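Local coordinates for protein acetylornithine aminotransferase (Aquifex aeolicus, PDB 2EH6) that transfers the amino group of N(2)-acetyl-L-ornithine to 2-oxoglutarate with the help of pyridoxal 5'-phosphate, a step in arginine biosynthesis, at residues V39-H44 with T282-E287; D163-L168 with Q199-E204; P293-V298 with P355-Q360. One frame throughout, in Å; residues are numbered along the deposited sequence.

Interaction 1: V39-H44 with T282-E287; sequences VNSLGH and TVVVDE
Leu-42 lays the end of its side chain over the helical segment 282-287, where CD1 is 4.0 Å from CG2 of Val-284 and also sits against CB of Glu-287. Its other methyl, CD2, approaches the same Glu-287 CB at 4.1 Å, so the isobutyl fork meets the first carbon of the glutamate with both branches. The Leu-42 and Glu-287 side chains cross at about a right angle. The extended outer torsion of Leu-42 (chi2 -180°) carries CD1 forward to this meeting point.

Beside the leucine, Ser-41 brings its hydroxyl oxygen up to the methyls of Val-284: OG lies 3.6 Å from CG1, a van der Waals contact. The polar need of this buried oxygen is met by a hydrogen bond with the carbonyl oxygen of Gly-242. Glu-287 gives only its aliphatic base to the contact. A bend at its second torsion (chi2 -60°) leads the carboxylate away from Leu-42, to a hydrogen bond between OE1 and Tyr-46 OH and a salt bridge from OE2 to Lys-48 NZ.

Ser-41 and Leu-42 are the two central residues of a type I beta turn from Asn-40 to Gly-43, closed by the bond from Gly-43 N to Asn-40 O at 2.9 Å, and both project toward the helix. Asn-40 ND2 is hydrogen-bonded to His-62 O of the second subunit. The loop between helices 35-38 and 47-59 is thus packed against the long helix 275-308, which helices 47-59 and 70-81 also touch.

Interaction 2: D163-L168 with Q199-E204; sequences DSVYKL and QEICKE
The phenolic oxygen of Tyr-166 lies against two carbons of Ile-201, with OH 3.5 Å from both CG1 and CD1. Glu-200 OE1 is 4.2 Å from the same OH, too far for a hydrogen bond, and no hydrogen bond joins the two segments.

The contact is carried by the isoleucine end. Ile-201 CD1 presses on the outer part of the phenol, 3.4 Å from both CE1 and CZ, which is close packing for carbon atoms. CG1 follows behind it at 3.6 Å from CE1, so the last two carbons of the isoleucine both lie against the ring. The terminal torsion of Ile-201 is fully extended (chi2 180°), and this brings CD1 to the ring. Val-165 CG1 meets the same CD1 more loosely, at 4.3 Å, on the buried side of the interface. With alanine for Tyr-166, the ring is lost and a gap would probably open over the end of Ile-201, leaving CD1 with little more than Val-165 as its partner from segment 163-168.

Deeper in, Val-165 also rests on Ala-157 and Phe-123, and Cys-202 on Leu-209, residues of strands 154-157, 119-123 and 208-212. Helices 162-166 and 192-205 both belong to beta-alpha-beta connections of the mixed sheet that holds these strands and 173-178, and their side-by-side packing on it is characteristic of the large domain of fold type I pyridoxal-phosphate enzymes.

Interaction 3: P293-V298 with P355-Q360; sequences PHVREV and PPLIIQ
Apolar packing joins Val-295 to Leu-357 and Val-298 to Ile-359. CG2 of Val-295 lies 4.1 Å from Leu-357 CB, so the valine touches the base of the leucine. One turn further along the helix, Val-298 CG1 is 4.0 Å from Ile-359 CG2. With a first torsion of -162°, the isoleucine carries the branch ending in CD1 away from the helix and leaves CG2 to meet the valine.

A second group of contacts sets methyls against backbone. The fork of Val-298 faces the carbonyl oxygen of Ile-359, with CG1 and CG2 each 3.8 Å from O. CG1 also reaches the carbonyl carbon of Gln-360, while Val-295 CG2 approaches Leu-357 O at 4.0 Å.

Hydrogen bonding shapes the loop itself: Ile-359 N donates to Pro-356 O at 3.1 Å, closing a type I beta turn, and Gln-360 follows as the N-cap residue of helix 361-374.

Ile-364 on that helix touches Val-298 and Ile-359, and Leu-319, between strands 313-317 and 320-324, touches Val-295 and Ile-359. Helix 275-308 is thereby packed against the loop leading from strand 350-353 into helix 361-374.

How the interactions relate
Interactions 1 and 3 are neighbours, their centres about 12 Å apart, and both use helix 275-308. A probable hydrogen bond from Leu-357 N to Ser-41 O at 2.7 Å joins their loops, tying three sequence-distant parts of the chain together, with the side chains of Ser-41 and Leu-357 each about 14 Å from a bound pyridoxal phosphate. Interaction 2, its centre about 36 Å from that of interaction 1, is separate packing of helices 162-166 and 192-205 on the mixed sheet that runs from strand 87-92 to strand 154-157, away from the annotated sites. Along the chain it falls between the two segments of interaction 1; interaction 3 follows both.

Interaction 1: V39-H44 with T282-E287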
loop_
_atom_site.group_PDB
_atom_site.type_symbol
_atom_site.label_atom_id
_atom_site.label_comp_id
_atom_site.label_asym_id
_atom_site.label_seq_id
_atom_site.Cartn_x
_atom_site.Cartn_y
_atom_site.Cartn_z
ATOM N N VAL A 39 15.409 -0.991 -1.281
ATOM C CA VAL A 39 14.440 -0.391 -2.186
ATOM C C VAL A 39 15.101 0.366 -3.340
ATOM O O VAL A 39 14.682 0.255 -4.496
ATOM C CB VAL A 39 13.511 0.573 -1.409
ATOM C CG1 VAL A 39 12.683 1.395 -2.370
ATOM C CG2 VAL A 39 12.620 -0.226 -0.460
ATOM N N ASN A 40 16.134 1.137 -3.031
ATOM C CA ASN A 40 16.805 1.907 -4.070
ATOM C C ASN A 40 17.786 1.039 -4.849
ATOM O O ASN A 40 18.997 1.247 -4.806
ATOM C CB ASN A 40 17.506 3.114 -3.442
ATOM C CG ASN A 40 16.542 3.991 -2.658
ATOM O OD1 ASN A 40 15.539 4.466 -3.195
ATOM N ND2 ASN A 40 16.833 4.203 -1.388
ATOM N N SER A 41 17.234 0.060 -5.565
ATOM C CA SER A 41 18.013 -0.882 -6.366
ATOM C C SER A 41 19.029 -0.246 -7.317
ATOM O O SER A 41 20.122 -0.796 -7.518
ATOM C CB SER A 41 17.064 -1.787 -7.168
ATOM O OG SER A 41 16.098 -1.023 -7.873
ATOM N N LEU A 42 18.671 0.895 -7.910
ATOM C CA LEU A 42 19.573 1.587 -8.835
ATOM C C LEU A 42 20.190 2.849 -8.222
ATOM O O LEU A 42 20.651 3.740 -8.942
ATOM C CB LEU A 42 18.830 1.963 -10.120
ATOM C CG LEU A 42 18.129 0.817 -10.860
ATOM C CD1 LEU A 42 17.447 1.354 -12.110
ATOM C CD2 LEU A 42 19.137 -0.260 -11.229
ATOM N N GLY A 43 20.207 2.918 -6.896
ATOM C CA GLY A 43 20.764 4.086 -6.235
ATOM C C GLY A 43 19.853 5.290 -6.394
ATOM O O GLY A 43 18.669 5.141 -6.703
ATOM N N HIS A 44 20.404 6.485 -6.202
ATOM C CA HIS A 44 19.630 7.714 -6.308
ATOM C C HIS A 44 19.956 8.499 -7.570
ATOM O O HIS A 44 21.073 8.435 -8.089
ATOM C CB HIS A 44 19.902 8.594 -5.086
ATOM C CG HIS A 44 19.616 7.916 -3.783
ATOM N ND1 HIS A 44 18.356 7.873 -3.226
ATOM C CD2 HIS A 44 20.423 7.230 -2.943
ATOM C CE1 HIS A 44 18.400 7.190 -2.097
ATOM N NE2 HIS A 44 19.643 6.788 -1.902
ATOM N N THR A 282 9.453 -0.769 -15.053
ATOM C CA THR A 282 9.936 -1.130 -16.376
ATOM C C THR A 282 11.413 -0.782 -16.530
ATOM O O THR A 282 12.188 -1.549 -17.105
ATOM C CB THR A 282 9.134 -0.415 -17.474
ATOM O OG1 THR A 282 7.806 -0.948 -17.507
ATOM C CG2 THR A 282 9.785 -0.616 -18.830
ATOM N N VAL A 283 11.804 0.378 -16.012
ATOM C CA VAL A 283 13.193 0.801 -16.096
ATOM C C VAL A 283 14.068 -0.097 -15.228
ATOM O O VAL A 283 15.115 -0.578 -15.664
ATOM C CB VAL A 283 13.367 2.269 -15.633
ATOM C CG1 VAL A 283 14.841 2.614 -15.568
ATOM C CG2 VAL A 283 12.651 3.214 -16.591
ATOM N N VAL A 284 13.633 -0.325 -13.996
ATOM C CA VAL A 284 14.386 -1.159 -13.067
ATOM C C VAL A 284 14.575 -2.587 -13.577
ATOM O O VAL A 284 15.675 -3.135 -13.529
ATOM C CB VAL A 284 13.695 -1.205 -11.690
ATOM C CG1 VAL A 284 14.378 -2.231 -10.794
ATOM C CG2 VAL A 284 13.739 0.177 -11.046
ATOM N N VAL A 285 13.506 -3.196 -14.066
ATOM C CA VAL A 285 13.616 -4.560 -14.558
ATOM C C VAL A 285 14.611 -4.683 -15.713
ATOM O O VAL A 285 15.414 -5.614 -15.736
ATOM C CB VAL A 285 12.238 -5.111 -14.967
ATOM C CG1 VAL A 285 12.398 -6.454 -15.671
ATOM C CG2 VAL A 285 11.373 -5.284 -13.707
ATOM N N ASP A 286 14.577 -3.747 -16.654
ATOM C CA ASP A 286 15.510 -3.797 -17.776
ATOM C C ASP A 286 16.945 -3.593 -17.306
ATOM O O ASP A 286 17.854 -4.318 -17.719
ATOM C CB ASP A 286 15.171 -2.733 -18.825
ATOM C CG ASP A 286 13.902 -3.047 -19.588
ATOM O OD1 ASP A 286 13.475 -4.223 -19.574
ATOM O OD2 ASP A 286 13.339 -2.122 -20.212
ATOM N N GLU A 287 17.151 -2.607 -16.439
ATOM C CA GLU A 287 18.491 -2.324 -15.935
ATOM C C GLU A 287 19.035 -3.430 -15.049
ATOM O O GLU A 287 20.205 -3.795 -15.147
ATOM C CB GLU A 287 18.500 -1.001 -15.166
ATOM C CG GLU A 287 18.160 0.204 -16.028
ATOM C CD GLU A 287 19.132 0.375 -17.181
ATOM O OE1 GLU A 287 20.338 0.548 -16.914
ATOM O OE2 GLU A 287 18.694 0.332 -18.350
#

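Interaction 2: D163-L168 with Q199-E204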
loop_
_atom_site.group_PDB
_atom_site.type_symbol
_atom_site.label_atom_id
_atom_site.label_comp_id
_atom_site.label_asym_id
_atom_site.label_seq_id
_atom_site.Cartn_x
_atom_site.Cartn_y
_atom_site.Cartn_z
ATOM N N ASP A 163 10.890 -31.402 9.686
ATOM C CA ASP A 163 9.978 -32.117 10.567
ATOM C C ASP A 163 8.977 -31.165 11.212
ATOM O O ASP A 163 7.826 -31.535 11.439
ATOM C CB ASP A 163 10.753 -32.884 11.647
ATOM C CG ASP A 163 11.522 -34.074 11.083
ATOM O OD1 ASP A 163 10.921 -34.866 10.327
ATOM O OD2 ASP A 163 12.722 -34.223 11.398
ATOM N N SER A 164 9.410 -29.939 11.499
ATOM C CA SER A 164 8.520 -28.954 12.112
ATOM C C SER A 164 7.398 -28.615 11.138
ATOM O O SER A 164 6.313 -28.201 11.549
ATOM C CB SER A 164 9.286 -27.675 12.489
ATOM O OG SER A 164 9.732 -26.979 11.340
ATOM N N VAL A 165 7.664 -28.791 9.847
ATOM C CA VAL A 165 6.663 -28.520 8.824
ATOM C C VAL A 165 5.614 -29.637 8.826
ATOM O O VAL A 165 4.414 -29.371 8.784
ATOM C CB VAL A 165 7.304 -28.425 7.417
ATOM C CG1 VAL A 165 6.238 -28.132 6.376
ATOM C CG2 VAL A 165 8.369 -27.337 7.402
ATOM N N TYR A 166 6.068 -30.885 8.882
ATOM C CA TYR A 166 5.149 -32.020 8.895
ATOM C C TYR A 166 4.219 -31.976 10.107
ATOM O O TYR A 166 3.030 -32.269 9.994
ATOM C CB TYR A 166 5.922 -33.341 8.912
ATOM C CG TYR A 166 6.715 -33.625 7.660
ATOM C CD1 TYR A 166 6.082 -33.771 6.424
ATOM C CD2 TYR A 166 8.100 -33.768 7.712
ATOM C CE1 TYR A 166 6.812 -34.056 5.271
ATOM C CE2 TYR A 166 8.838 -34.052 6.566
ATOM C CZ TYR A 166 8.191 -34.196 5.353
ATOM O OH TYR A 166 8.929 -34.483 4.225
ATOM N N LYS A 167 4.757 -31.610 11.264
ATOM C CA LYS A 167 3.957 -31.553 12.480
ATOM C C LYS A 167 2.817 -30.538 12.399
ATOM O O LYS A 167 1.901 -30.563 13.223
ATOM C CB LYS A 167 4.844 -31.213 13.680
ATOM C CG LYS A 167 6.006 -32.170 13.887
ATOM N N LEU A 168 2.869 -29.654 11.407
ATOM C CA LEU A 168 1.842 -28.626 11.259
ATOM C C LEU A 168 1.001 -28.779 9.999
ATOM O O LEU A 168 -0.037 -28.132 9.862
ATOM C CB LEU A 168 2.492 -27.235 11.262
ATOM C CG LEU A 168 3.299 -26.821 12.500
ATOM C CD1 LEU A 168 4.049 -25.531 12.213
ATOM C CD2 LEU A 168 2.371 -26.646 13.690
ATOM N N GLN A 199 9.787 -28.260 -1.355
ATOM C CA GLN A 199 9.180 -28.279 -2.679
ATOM C C GLN A 199 8.492 -29.633 -2.855
ATOM O O GLN A 199 7.379 -29.716 -3.379
ATOM C CB GLN A 199 10.253 -28.091 -3.755
ATOM C CG GLN A 199 9.725 -28.140 -5.181
ATOM C CD GLN A 199 8.852 -26.949 -5.525
ATOM O OE1 GLN A 199 9.348 -25.842 -5.738
ATOM N NE2 GLN A 199 7.542 -27.169 -5.571
ATOM N N GLU A 200 9.171 -30.686 -2.402
ATOM C CA GLU A 200 8.662 -32.056 -2.487
ATOM C C GLU A 200 7.347 -32.188 -1.734
ATOM O O GLU A 200 6.366 -32.715 -2.257
ATOM C CB GLU A 200 9.683 -33.029 -1.893
ATOM C CG GLU A 200 9.216 -34.473 -1.844
ATOM C CD GLU A 200 10.116 -35.347 -0.989
ATOM O OE1 GLU A 200 10.207 -35.091 0.233
ATOM O OE2 GLU A 200 10.734 -36.285 -1.538
ATOM N N ILE A 201 7.344 -31.710 -0.495
ATOM C CA ILE A 201 6.162 -31.759 0.351
ATOM C C ILE A 201 4.963 -31.113 -0.327
ATOM O O ILE A 201 3.867 -31.671 -0.332
ATOM C CB ILE A 201 6.415 -31.039 1.687
ATOM C CG1 ILE A 201 7.473 -31.798 2.489
ATOM C CG2 ILE A 201 5.119 -30.924 2.472
ATOM C CD1 ILE A 201 7.794 -31.161 3.826
ATOM N N CYS A 202 5.173 -29.933 -0.902
ATOM C CA CYS A 202 4.089 -29.228 -1.571
ATOM C C CYS A 202 3.487 -30.025 -2.719
ATOM O O CYS A 202 2.267 -30.106 -2.844
ATOM C CB CYS A 202 4.572 -27.864 -2.067
ATOM S SG CYS A 202 4.896 -26.713 -0.710
ATOM N N LYS A 203 4.334 -30.620 -3.551
ATOM C CA LYS A 203 3.846 -31.411 -4.677
ATOM C C LYS A 203 3.097 -32.664 -4.228
ATOM O O LYS A 203 2.069 -33.013 -4.800
ATOM C CB LYS A 203 5.006 -31.820 -5.590
ATOM C CG LYS A 203 4.611 -32.817 -6.682
ATOM C CD LYS A 203 5.784 -33.160 -7.595
ATOM C CE LYS A 203 5.976 -32.123 -8.694
ATOM N NZ LYS A 203 4.845 -32.115 -9.668
ATOM N N GLU A 204 3.610 -33.333 -3.200
ATOM C CA GLU A 204 3.018 -34.582 -2.704
ATOM C C GLU A 204 1.801 -34.374 -1.781
ATOM O O GLU A 204 0.828 -35.114 -1.818
ATOM C CB GLU A 204 4.107 -35.392 -2.003
ATOM C CG GLU A 204 5.120 -35.962 -2.995
ATOM C CD GLU A 204 6.083 -36.881 -2.273
ATOM O OE1 GLU A 204 5.635 -37.856 -1.684
ATOM O OE2 GLU A 204 7.286 -36.621 -2.321
#

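Interaction 3: P293-V298 with P355-Q360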
loop_
_atom_site.group_PDB
_atom_site.type_symbol
_atom_site.label_atom_id
_atom_site.label_comp_id
_atom_site.label_asym_id
_atom_site.label_seq_id
_atom_site.Cartn_x
_atom_site.Cartn_y
_atom_site.Cartn_z
ATOM N N PRO A 293 25.021 -10.217 -13.607
ATOM C CA PRO A 293 26.395 -10.722 -13.520
ATOM C C PRO A 293 27.230 -9.861 -12.565
ATOM O O PRO A 293 28.031 -10.382 -11.785
ATOM C CB PRO A 293 26.884 -10.633 -14.963
ATOM C CG PRO A 293 25.622 -10.817 -15.759
ATOM C CD PRO A 293 24.644 -9.952 -15.006
ATOM N N HIS A 294 27.032 -8.546 -12.624
ATOM C CA HIS A 294 27.764 -7.626 -11.756
ATOM C C HIS A 294 27.404 -7.839 -10.291
ATOM O O HIS A 294 28.280 -7.855 -9.425
ATOM C CB HIS A 294 27.474 -6.176 -12.138
ATOM C CG HIS A 294 28.082 -5.762 -13.440
ATOM N ND1 HIS A 294 27.934 -4.492 -13.959
ATOM C CD2 HIS A 294 28.835 -6.448 -14.331
ATOM C CE1 HIS A 294 28.567 -4.416 -15.116
ATOM N NE2 HIS A 294 29.123 -5.589 -15.365
ATOM N N VAL A 295 26.113 -7.991 -10.015
ATOM C CA VAL A 295 25.652 -8.223 -8.652
ATOM C C VAL A 295 26.365 -9.444 -8.080
ATOM O O VAL A 295 26.867 -9.416 -6.959
ATOM C CB VAL A 295 24.125 -8.460 -8.618
ATOM C CG1 VAL A 295 23.686 -8.870 -7.225
ATOM C CG2 VAL A 295 23.401 -7.194 -9.055
ATOM N N ARG A 296 26.408 -10.516 -8.866
ATOM C CA ARG A 296 27.055 -11.751 -8.442
ATOM C C ARG A 296 28.538 -11.566 -8.145
ATOM O O ARG A 296 29.029 -12.040 -7.120
ATOM C CB ARG A 296 26.885 -12.841 -9.509
ATOM C CG ARG A 296 25.468 -13.402 -9.621
ATOM C CD ARG A 296 25.441 -14.684 -10.459
ATOM N NE ARG A 296 25.703 -14.442 -11.876
ATOM C CZ ARG A 296 24.769 -14.126 -12.771
ATOM N NH1 ARG A 296 23.501 -14.012 -12.402
ATOM N NH2 ARG A 296 25.101 -13.936 -14.042
ATOM N N GLU A 297 29.245 -10.875 -9.038
ATOM C CA GLU A 297 30.679 -10.653 -8.872
ATOM C C GLU A 297 31.043 -9.716 -7.725
ATOM O O GLU A 297 31.881 -10.056 -6.887
ATOM C CB GLU A 297 31.295 -10.117 -10.161
ATOM C CG GLU A 297 32.799 -9.900 -10.051
ATOM C CD GLU A 297 33.421 -9.397 -11.339
ATOM O OE1 GLU A 297 33.272 -10.078 -12.377
ATOM O OE2 GLU A 297 34.061 -8.323 -11.312
ATOM N N VAL A 298 30.438 -8.533 -7.692
ATOM C CA VAL A 298 30.734 -7.592 -6.616
ATOM C C VAL A 298 30.224 -8.189 -5.305
ATOM O O VAL A 298 30.829 -8.011 -4.249
ATOM C CB VAL A 298 30.058 -6.225 -6.860
ATOM C CG1 VAL A 298 30.549 -5.210 -5.830
ATOM C CG2 VAL A 298 30.364 -5.740 -8.274
ATOM N N PRO A 355 23.356 -2.696 -0.172
ATOM C CA PRO A 355 23.750 -1.587 -1.041
ATOM C C PRO A 355 22.985 -1.595 -2.363
ATOM O O PRO A 355 22.376 -2.603 -2.732
ATOM C CB PRO A 355 25.242 -1.829 -1.238
ATOM C CG PRO A 355 25.329 -3.330 -1.214
ATOM C CD PRO A 355 24.454 -3.666 -0.025
ATOM N N PRO A 356 22.996 -0.467 -3.086
ATOM C CA PRO A 356 22.292 -0.407 -4.372
ATOM C C PRO A 356 22.936 -1.457 -5.265
ATOM O O PRO A 356 24.110 -1.778 -5.090
ATOM C CB PRO A 356 22.565 1.018 -4.844
ATOM C CG PRO A 356 22.683 1.774 -3.547
ATOM C CD PRO A 356 23.548 0.852 -2.729
ATOM N N LEU A 357 22.189 -1.991 -6.224
ATOM C CA LEU A 357 22.746 -3.031 -7.072
ATOM C C LEU A 357 23.810 -2.528 -8.052
ATOM O O LEU A 357 24.483 -3.327 -8.702
ATOM C CB LEU A 357 21.619 -3.773 -7.800
ATOM C CG LEU A 357 20.547 -4.355 -6.859
ATOM C CD1 LEU A 357 19.560 -5.197 -7.662
ATOM C CD2 LEU A 357 21.206 -5.215 -5.765
ATOM N N ILE A 358 23.970 -1.210 -8.144
ATOM C CA ILE A 358 24.977 -0.623 -9.029
ATOM C C ILE A 358 26.306 -0.438 -8.295
ATOM O O ILE A 358 27.264 0.102 -8.849
ATOM C CB ILE A 358 24.537 0.761 -9.552
ATOM C CG1 ILE A 358 24.283 1.699 -8.372
ATOM C CG2 ILE A 358 23.305 0.621 -10.427
ATOM C CD1 ILE A 358 24.078 3.151 -8.761
ATOM N N ILE A 359 26.359 -0.878 -7.044
ATOM C CA ILE A 359 27.567 -0.738 -6.239
ATOM C C ILE A 359 28.781 -1.387 -6.931
ATOM O O ILE A 359 28.654 -2.418 -7.591
ATOM C CB ILE A 359 27.354 -1.367 -4.842
ATOM C CG1 ILE A 359 28.404 -0.848 -3.866
ATOM C CG2 ILE A 359 27.382 -2.885 -4.937
ATOM C CD1 ILE A 359 28.133 0.560 -3.370
ATOM N N GLN A 360 29.951 -0.771 -6.779
ATOM C CA GLN A 360 31.178 -1.284 -7.392
ATOM C C GLN A 360 32.234 -1.656 -6.355
ATOM O O GLN A 360 32.172 -1.211 -5.210
ATOM C CB GLN A 360 31.748 -0.249 -8.362
ATOM C CG GLN A 360 30.859 0.001 -9.571
ATOM C CD GLN A 360 31.432 1.043 -10.509
ATOM O OE1 GLN A 360 32.524 0.872 -11.056
ATOM N NE2 GLN A 360 30.696 2.135 -10.701
#